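Local coordinates for protein alpha-galactosidase (Lactobacillus brevis, PDB 3MI6) that probably hydrolyses terminal, non-reducing alpha-D-galactose residues from alpha-galactosides such as galactose oligosaccharides, galactomannans and galactolipids, at residues H209-P213 with G214-I218; L186-A189 with N190-L193; L500-R503 with Y504-G507. All coordinates share one frame; numbering follows the deposited sequence.

In the fold
From the N terminus, interaction 2 (186-193) comes first and closes the short loop joining strand 174-186 to strand 192-197. Interaction 1 (209-218) follows, closing the turn between strands 205-210 and 214-219. Interaction 3 (500-507) lies within the opening turns of helix 500-518. They run in series; none nests in or crosses another. Interactions 1 and 2 touch, since strands 192-197 and 205-210 are neighbours: the N of Leu193 lies 2.6 Å from the O of His209, a probable hydrogen bond. Both link two antiparallel sheets of the N-terminal domain. Interaction 3 belongs to the catalytic barrel, its nearest atoms about 15 Å from interaction 1.

Interaction 1 (H209-P213 with G214-I218); sequences HPLRP and GMQSI
The turn that carries the chain from strand 205-210 into strand 214-219 folds Leu211 and Arg212 against Gln216. The two leading residues approach Gln216 differently. Leu211 crosses it at about a right angle, its CD1 lying 4.0 Å from CG of Gln216 and 3.6 Å from CD at the root of the amide. Arg212 instead runs past it in the opposite direction, with the guanidinium and amide planes only 23° apart. The Gln216 side chain, whose CG sits between its own backbone N and carbonyl carbon (chi1 43°), is directed at the loop residues Leu211 and Arg212. There its amide carbon CD comes 3.8 Å from the backbone N of Arg212, so the amide group as a whole is set against the peptide backbone of the turn.

Strand 205-210 is, within this chain, the outermost strand of the nine-stranded sheet of the N-terminal domain, whereas strand 214-219 pairs with strand 258-264 in a second antiparallel sheet; the loop therefore connects two sheets and does not form a beta hairpin. Gly214 begins the second strand with a positive phi of 108°, a backbone conformation readily available to glycine.

Bends at chi2 and chi3 carry the Arg212 guanidinium back over the start of that strand. NH2 stands 2.7 Å from O of Met215, but the angle is too poor for a hydrogen bond, and the approach to the guanidinium plane is oblique. A weak hydrogen bond joins the same nitrogen to O of Ser217 in a second subunit. Gln195 of that subunit donates to O of Pro213, and Met215 and Ser217 pair in an antiparallel ladder with its strand, continuing the sheet across the interface.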
loop_
_atom_site.group_PDB
_atom_site.type_symbol
_atom_site.label_atom_id
_atom_site.label_comp_id
_atom_site.label_asym_id
_atom_site.label_seq_id
_atom_site.Cartn_x
_atom_site.Cartn_y
_atom_site.Cartn_z
ATOM N N HIS D 209 1.170 3.955 11.242
ATOM C CA HIS D 209 0.314 2.793 10.962
ATOM C C HIS D 209 -1.183 3.115 11.124
ATOM O O HIS D 209 -1.594 3.875 12.006
ATOM C CB HIS D 209 0.722 1.581 11.833
ATOM C CG HIS D 209 2.068 1.016 11.486
ATOM N ND1 HIS D 209 3.246 1.520 11.997
ATOM C CD2 HIS D 209 2.421 0.017 10.646
ATOM C CE1 HIS D 209 4.266 0.852 11.493
ATOM N NE2 HIS D 209 3.793 -0.068 10.673
ATOM N N PRO D 210 -2.005 2.547 10.249
ATOM C CA PRO D 210 -3.451 2.726 10.367
ATOM C C PRO D 210 -3.955 2.026 11.629
ATOM O O PRO D 210 -3.427 0.969 11.954
ATOM C CB PRO D 210 -3.999 1.999 9.129
ATOM C CG PRO D 210 -2.850 1.816 8.224
ATOM C CD PRO D 210 -1.639 1.696 9.113
ATOM N N LEU D 211 -4.938 2.600 12.325
ATOM C CA LEU D 211 -5.545 1.951 13.472
ATOM C C LEU D 211 -6.179 0.651 13.017
ATOM O O LEU D 211 -6.464 0.477 11.825
ATOM C CB LEU D 211 -6.614 2.852 14.077
ATOM C CG LEU D 211 -6.280 3.745 15.280
ATOM C CD1 LEU D 211 -4.791 3.792 15.594
ATOM C CD2 LEU D 211 -6.818 5.131 15.048
ATOM N N ARG D 212 -6.371 -0.268 13.957
ATOM C CA ARG D 212 -7.125 -1.494 13.702
ATOM C C ARG D 212 -7.963 -1.886 14.928
ATOM O O ARG D 212 -7.806 -1.320 16.003
ATOM C CB ARG D 212 -6.194 -2.643 13.282
ATOM C CG ARG D 212 -4.850 -2.679 14.019
ATOM C CD ARG D 212 -4.388 -4.123 14.333
ATOM N NE ARG D 212 -3.823 -4.140 15.664
ATOM C CZ ARG D 212 -4.454 -4.644 16.708
ATOM N NH1 ARG D 212 -5.629 -5.202 16.530
ATOM N NH2 ARG D 212 -3.925 -4.613 17.917
ATOM N N PRO D 213 -8.865 -2.854 14.770
ATOM C CA PRO D 213 -9.687 -3.188 15.932
ATOM C C PRO D 213 -8.822 -3.696 17.060
ATOM O O PRO D 213 -7.966 -4.505 16.814
ATOM C CB PRO D 213 -10.578 -4.306 15.406
ATOM C CG PRO D 213 -10.720 -3.968 13.940
ATOM C CD PRO D 213 -9.347 -3.513 13.546
ATOM N N GLY D 214 -9.047 -3.232 18.275
ATOM C CA GLY D 214 -8.271 -3.699 19.393
ATOM C C GLY D 214 -7.288 -2.667 19.922
ATOM O O GLY D 214 -7.443 -1.450 19.729
HETATM N N MSE D 215 -6.260 -3.162 20.593
HETATM C CA MSE D 215 -5.343 -2.290 21.278
HETATM C C MSE D 215 -4.075 -2.078 20.483
HETATM O O MSE D 215 -3.457 -3.029 20.037
HETATM C CB MSE D 215 -4.977 -2.897 22.628
HETATM C CG MSE D 215 -4.055 -2.013 23.414
HETATM SE SE MSE D 215 -5.063 -0.553 24.212
HETATM C CE MSE D 215 -5.587 -1.489 25.851
ATOM N N GLN D 216 -3.708 -0.822 20.282
ATOM C CA GLN D 216 -2.365 -0.473 19.835
ATOM C C GLN D 216 -1.897 0.585 20.794
ATOM O O GLN D 216 -2.472 1.687 20.877
ATOM C CB GLN D 216 -2.332 0.089 18.421
ATOM C CG GLN D 216 -3.420 1.077 18.140
ATOM C CD GLN D 216 -4.418 0.548 17.140
ATOM O OE1 GLN D 216 -5.576 0.246 17.481
ATOM N NE2 GLN D 216 -3.972 0.412 15.884
ATOM N N SER D 217 -0.856 0.241 21.534
ATOM C CA SER D 217 -0.356 1.137 22.532
ATOM C C SER D 217 1.159 1.105 22.467
ATOM O O SER D 217 1.752 0.219 21.833
ATOM C CB SER D 217 -0.848 0.668 23.900
ATOM O OG SER D 217 -0.408 -0.659 24.173
ATOM N N ILE D 218 1.777 2.096 23.097
ATOM C CA ILE D 218 3.184 2.029 23.431
ATOM C C ILE D 218 3.320 2.450 24.891
ATOM O O ILE D 218 2.534 3.234 25.381
ATOM C CB ILE D 218 4.015 2.958 22.538
ATOM C CG1 ILE D 218 3.763 4.422 22.909
ATOM C CG2 ILE D 218 3.714 2.695 21.090
ATOM C CD1 ILE D 218 3.639 5.320 21.711
#

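Interaction 2 (L186-A189 with N190-L193); sequences LPDA and NYDL
Two hydrogen bonds fold Asp188 and Ala189 onto Asn190 and Tyr191. In the first, OD1 of Asp188 accepts from the backbone N of Asn190 at 2.8 Å, with an N-H...O angle of 157°, through the lone pair pointing away from the other carboxylate oxygen. With CG placed between the Asp188 backbone N and carbonyl carbon (chi1 73°), the carboxylate reaches forward along the chain. This link from a side chain to the amide two residues on meets the definition of an Asx turn. The second bond is weak: N of Tyr191 to O of Ala189, 3.0 Å, closing an inverse gamma turn centred on Asn190. Together the turns bring the chain from strand 174-186 of one antiparallel sheet to strand 192-197 of another in the N-terminal domain.

Among charged groups, Arg237 ties the bend from outside: its NH1 makes a salt bridge to OD1 of Asp188 and a hydrogen bond to O of Asn190.

Apolar packing lies beside these bonds. Leu186 and Tyr191 cross at about a right angle, CD1 of Leu186 meeting CE2 of the ring obliquely at 3.8 Å, and both side chains also rest on Leu235 of strand 233-236.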
loop_
_atom_site.group_PDB
_atom_site.type_symbol
_atom_site.label_atom_id
_atom_site.label_comp_id
_atom_site.label_asym_id
_atom_site.label_seq_id
_atom_site.Cartn_x
_atom_site.Cartn_y
_atom_site.Cartn_z
ATOM N N LEU D 186 -13.262 9.379 20.241
ATOM C CA LEU D 186 -13.641 9.930 18.950
ATOM C C LEU D 186 -14.624 8.992 18.278
ATOM O O LEU D 186 -14.631 7.788 18.556
ATOM C CB LEU D 186 -12.414 10.113 18.074
ATOM C CG LEU D 186 -11.318 11.050 18.589
ATOM C CD1 LEU D 186 -10.037 10.859 17.771
ATOM C CD2 LEU D 186 -11.778 12.501 18.574
ATOM N N PRO D 187 -15.453 9.543 17.374
ATOM C CA PRO D 187 -16.573 8.857 16.724
ATOM C C PRO D 187 -16.186 7.856 15.623
ATOM O O PRO D 187 -17.052 7.079 15.234
ATOM C CB PRO D 187 -17.367 10.012 16.104
ATOM C CG PRO D 187 -16.713 11.267 16.585
ATOM C CD PRO D 187 -15.332 10.930 16.901
ATOM N N ASP D 188 -14.954 7.892 15.119
ATOM C CA ASP D 188 -14.483 6.924 14.112
ATOM C C ASP D 188 -13.013 6.514 14.289
ATOM O O ASP D 188 -12.328 6.978 15.198
ATOM C CB ASP D 188 -14.694 7.458 12.692
ATOM C CG ASP D 188 -13.712 8.573 12.325
ATOM O OD1 ASP D 188 -12.523 8.269 12.025
ATOM O OD2 ASP D 188 -14.142 9.753 12.313
ATOM N N ALA D 189 -12.516 5.656 13.412
ATOM C CA ALA D 189 -11.159 5.151 13.573
ATOM C C ALA D 189 -10.377 5.218 12.276
ATOM O O ALA D 189 -9.454 4.420 12.041
ATOM C CB ALA D 189 -11.180 3.735 14.093
ATOM N N ASN D 190 -10.751 6.164 11.423
ATOM C CA ASN D 190 -9.977 6.386 10.212
ATOM C C ASN D 190 -8.763 7.277 10.501
ATOM O O ASN D 190 -8.655 8.372 9.941
ATOM C CB ASN D 190 -10.837 6.987 9.076
ATOM C CG ASN D 190 -12.166 6.237 8.857
ATOM O OD1 ASN D 190 -13.195 6.858 8.523
ATOM N ND2 ASN D 190 -12.157 4.912 9.046
ATOM N N TYR D 191 -7.865 6.827 11.374
ATOM C CA TYR D 191 -6.612 7.559 11.601
ATOM C C TYR D 191 -5.388 6.660 11.458
ATOM O O TYR D 191 -5.504 5.435 11.514
ATOM C CB TYR D 191 -6.580 8.216 12.991
ATOM C CG TYR D 191 -7.644 9.265 13.232
ATOM C CD1 TYR D 191 -7.431 10.585 12.885
ATOM C CD2 TYR D 191 -8.850 8.934 13.828
ATOM C CE1 TYR D 191 -8.393 11.546 13.106
ATOM C CE2 TYR D 191 -9.812 9.889 14.062
ATOM C CZ TYR D 191 -9.579 11.192 13.690
ATOM O OH TYR D 191 -10.539 12.151 13.902
ATOM N N ASP D 192 -4.219 7.267 11.272
ATOM C CA ASP D 192 -2.959 6.533 11.369
ATOM C C ASP D 192 -2.451 6.926 12.723
ATOM O O ASP D 192 -2.561 8.096 13.093
ATOM C CB ASP D 192 -1.901 6.995 10.341
ATOM C CG ASP D 192 -2.224 6.603 8.906
ATOM O OD1 ASP D 192 -3.014 5.660 8.683
ATOM O OD2 ASP D 192 -1.664 7.241 7.983
ATOM N N LEU D 193 -1.884 5.964 13.449
ATOM C CA LEU D 193 -1.177 6.229 14.701
ATOM C C LEU D 193 0.269 6.477 14.361
ATOM O O LEU D 193 0.899 5.653 13.698
ATOM C CB LEU D 193 -1.271 5.024 15.644
ATOM C CG LEU D 193 -0.279 4.919 16.801
ATOM C CD1 LEU D 193 -0.390 6.119 17.696
ATOM C CD2 LEU D 193 -0.551 3.661 17.560
#

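Interaction 3 (L500-R503 with Y504-G507); sequences LPHR and YILG
Four successive i to i+4 backbone hydrogen bonds, donated by Tyr504, Ile505, Leu506 and Gly507 to the carbonyls of Leu500, Pro501, His502 and Arg503, define this as regular alpha-helix. The N of Tyr504 meets the O of Leu500 at 2.7 Å, almost in line with the carbonyl, whereas the N of Leu506 is 2.9 Å from the O of His502 and tilted 20° from its carbonyl plane.

Of the side-chain pairs, His502 and Leu506 form a CH-pi contact: CG of Leu506 lies over one face of the His502 ring, 4.0 Å from its centroid and 19° off the normal. The His502 ring is swung to that side because its CG is anti to the backbone N (chi1 -173°).

This is the first part of helix 500-518, which connects the fourth and fifth strands, 475-478 and 523-526, of the parallel eight-stranded barrel. Residues from the N-terminal domain range cover it here: the ring of Tyr254 meets that of His502, and Leu120 touches Leu506.

One turn on from Leu500, CB of Tyr504 makes an apolar contact with CD2 of Leu500 at 4.1 Å, the two side chains crossing at a slant. The Tyr504 hydroxyl is hydrogen-bonded to OE1 of Glu416, and its side chain comes within about 5 Å of that of Met480, a predicted substrate-binding residue. The extended Arg503 makes a salt bridge through NE to OE1 of Glu499, just before the helix.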
loop_
_atom_site.group_PDB
_atom_site.type_symbol
_atom_site.label_atom_id
_atom_site.label_comp_id
_atom_site.label_asym_id
_atom_site.label_seq_id
_atom_site.Cartn_x
_atom_site.Cartn_y
_atom_site.Cartn_z
ATOM N N LEU D 500 6.288 2.653 44.155
ATOM C CA LEU D 500 7.700 3.010 44.085
ATOM C C LEU D 500 7.983 3.781 42.806
ATOM O O LEU D 500 8.530 4.882 42.853
ATOM C CB LEU D 500 8.581 1.770 44.156
ATOM C CG LEU D 500 10.002 1.819 44.724
ATOM C CD1 LEU D 500 10.767 0.568 44.279
ATOM C CD2 LEU D 500 10.775 3.074 44.335
ATOM N N PRO D 501 7.609 3.215 41.645
ATOM C CA PRO D 501 7.959 3.937 40.425
ATOM C C PRO D 501 7.526 5.392 40.461
ATOM O O PRO D 501 8.352 6.253 40.219
ATOM C CB PRO D 501 7.227 3.150 39.340
ATOM C CG PRO D 501 7.235 1.755 39.862
ATOM C CD PRO D 501 7.001 1.906 41.341
ATOM N N HIS D 502 6.270 5.681 40.766
ATOM C CA HIS D 502 5.848 7.077 40.765
ATOM C C HIS D 502 6.539 7.908 41.842
ATOM O O HIS D 502 6.839 9.086 41.637
ATOM C CB HIS D 502 4.344 7.201 40.913
ATOM C CG HIS D 502 3.849 8.599 40.755
ATOM N ND1 HIS D 502 3.119 9.240 41.726
ATOM C CD2 HIS D 502 3.992 9.484 39.744
ATOM C CE1 HIS D 502 2.820 10.457 41.314
ATOM N NE2 HIS D 502 3.341 10.632 40.116
ATOM N N ARG D 503 6.792 7.297 42.995
ATOM C CA ARG D 503 7.402 8.020 44.095
ATOM C C ARG D 503 8.833 8.354 43.735
ATOM O O ARG D 503 9.303 9.464 43.985
ATOM C CB ARG D 503 7.330 7.210 45.389
ATOM C CG ARG D 503 5.986 7.281 46.084
ATOM C CD ARG D 503 5.935 6.384 47.302
ATOM N NE ARG D 503 4.656 6.516 47.995
ATOM C CZ ARG D 503 4.403 7.443 48.914
ATOM N NH1 ARG D 503 5.346 8.323 49.246
ATOM N NH2 ARG D 503 3.212 7.497 49.494
ATOM N N TYR D 504 9.519 7.393 43.133
ATOM C CA TYR D 504 10.891 7.599 42.718
ATOM C C TYR D 504 10.943 8.813 41.800
ATOM O O TYR D 504 11.815 9.680 41.916
ATOM C CB TYR D 504 11.403 6.357 42.000
ATOM C CG TYR D 504 12.730 6.533 41.298
ATOM C CD1 TYR D 504 12.833 7.315 40.159
ATOM C CD2 TYR D 504 13.871 5.893 41.761
ATOM C CE1 TYR D 504 14.029 7.467 39.513
ATOM C CE2 TYR D 504 15.068 6.034 41.124
ATOM C CZ TYR D 504 15.149 6.821 39.995
ATOM O OH TYR D 504 16.352 6.968 39.339
ATOM N N ILE D 505 9.985 8.884 40.889
ATOM C CA ILE D 505 9.920 10.011 39.988
ATOM C C ILE D 505 9.654 11.330 40.753
ATOM O O ILE D 505 10.379 12.310 40.579
ATOM C CB ILE D 505 9.003 9.686 38.759
ATOM C CG1 ILE D 505 9.880 9.530 37.514
ATOM C CG2 ILE D 505 7.904 10.707 38.531
ATOM C CD1 ILE D 505 10.957 10.578 37.418
ATOM N N LEU D 506 8.669 11.342 41.643
ATOM C CA LEU D 506 8.442 12.518 42.474
ATOM C C LEU D 506 9.736 12.942 43.174
ATOM O O LEU D 506 10.029 14.126 43.291
ATOM C CB LEU D 506 7.333 12.257 43.492
ATOM C CG LEU D 506 5.959 11.972 42.884
ATOM C CD1 LEU D 506 4.930 11.683 43.956
ATOM C CD2 LEU D 506 5.498 13.105 41.978
ATOM N N GLY D 507 10.517 11.965 43.623
ATOM C CA GLY D 507 11.812 12.235 44.218
ATOM C C GLY D 507 12.764 13.008 43.311
ATOM O O GLY D 507 13.401 13.994 43.747
#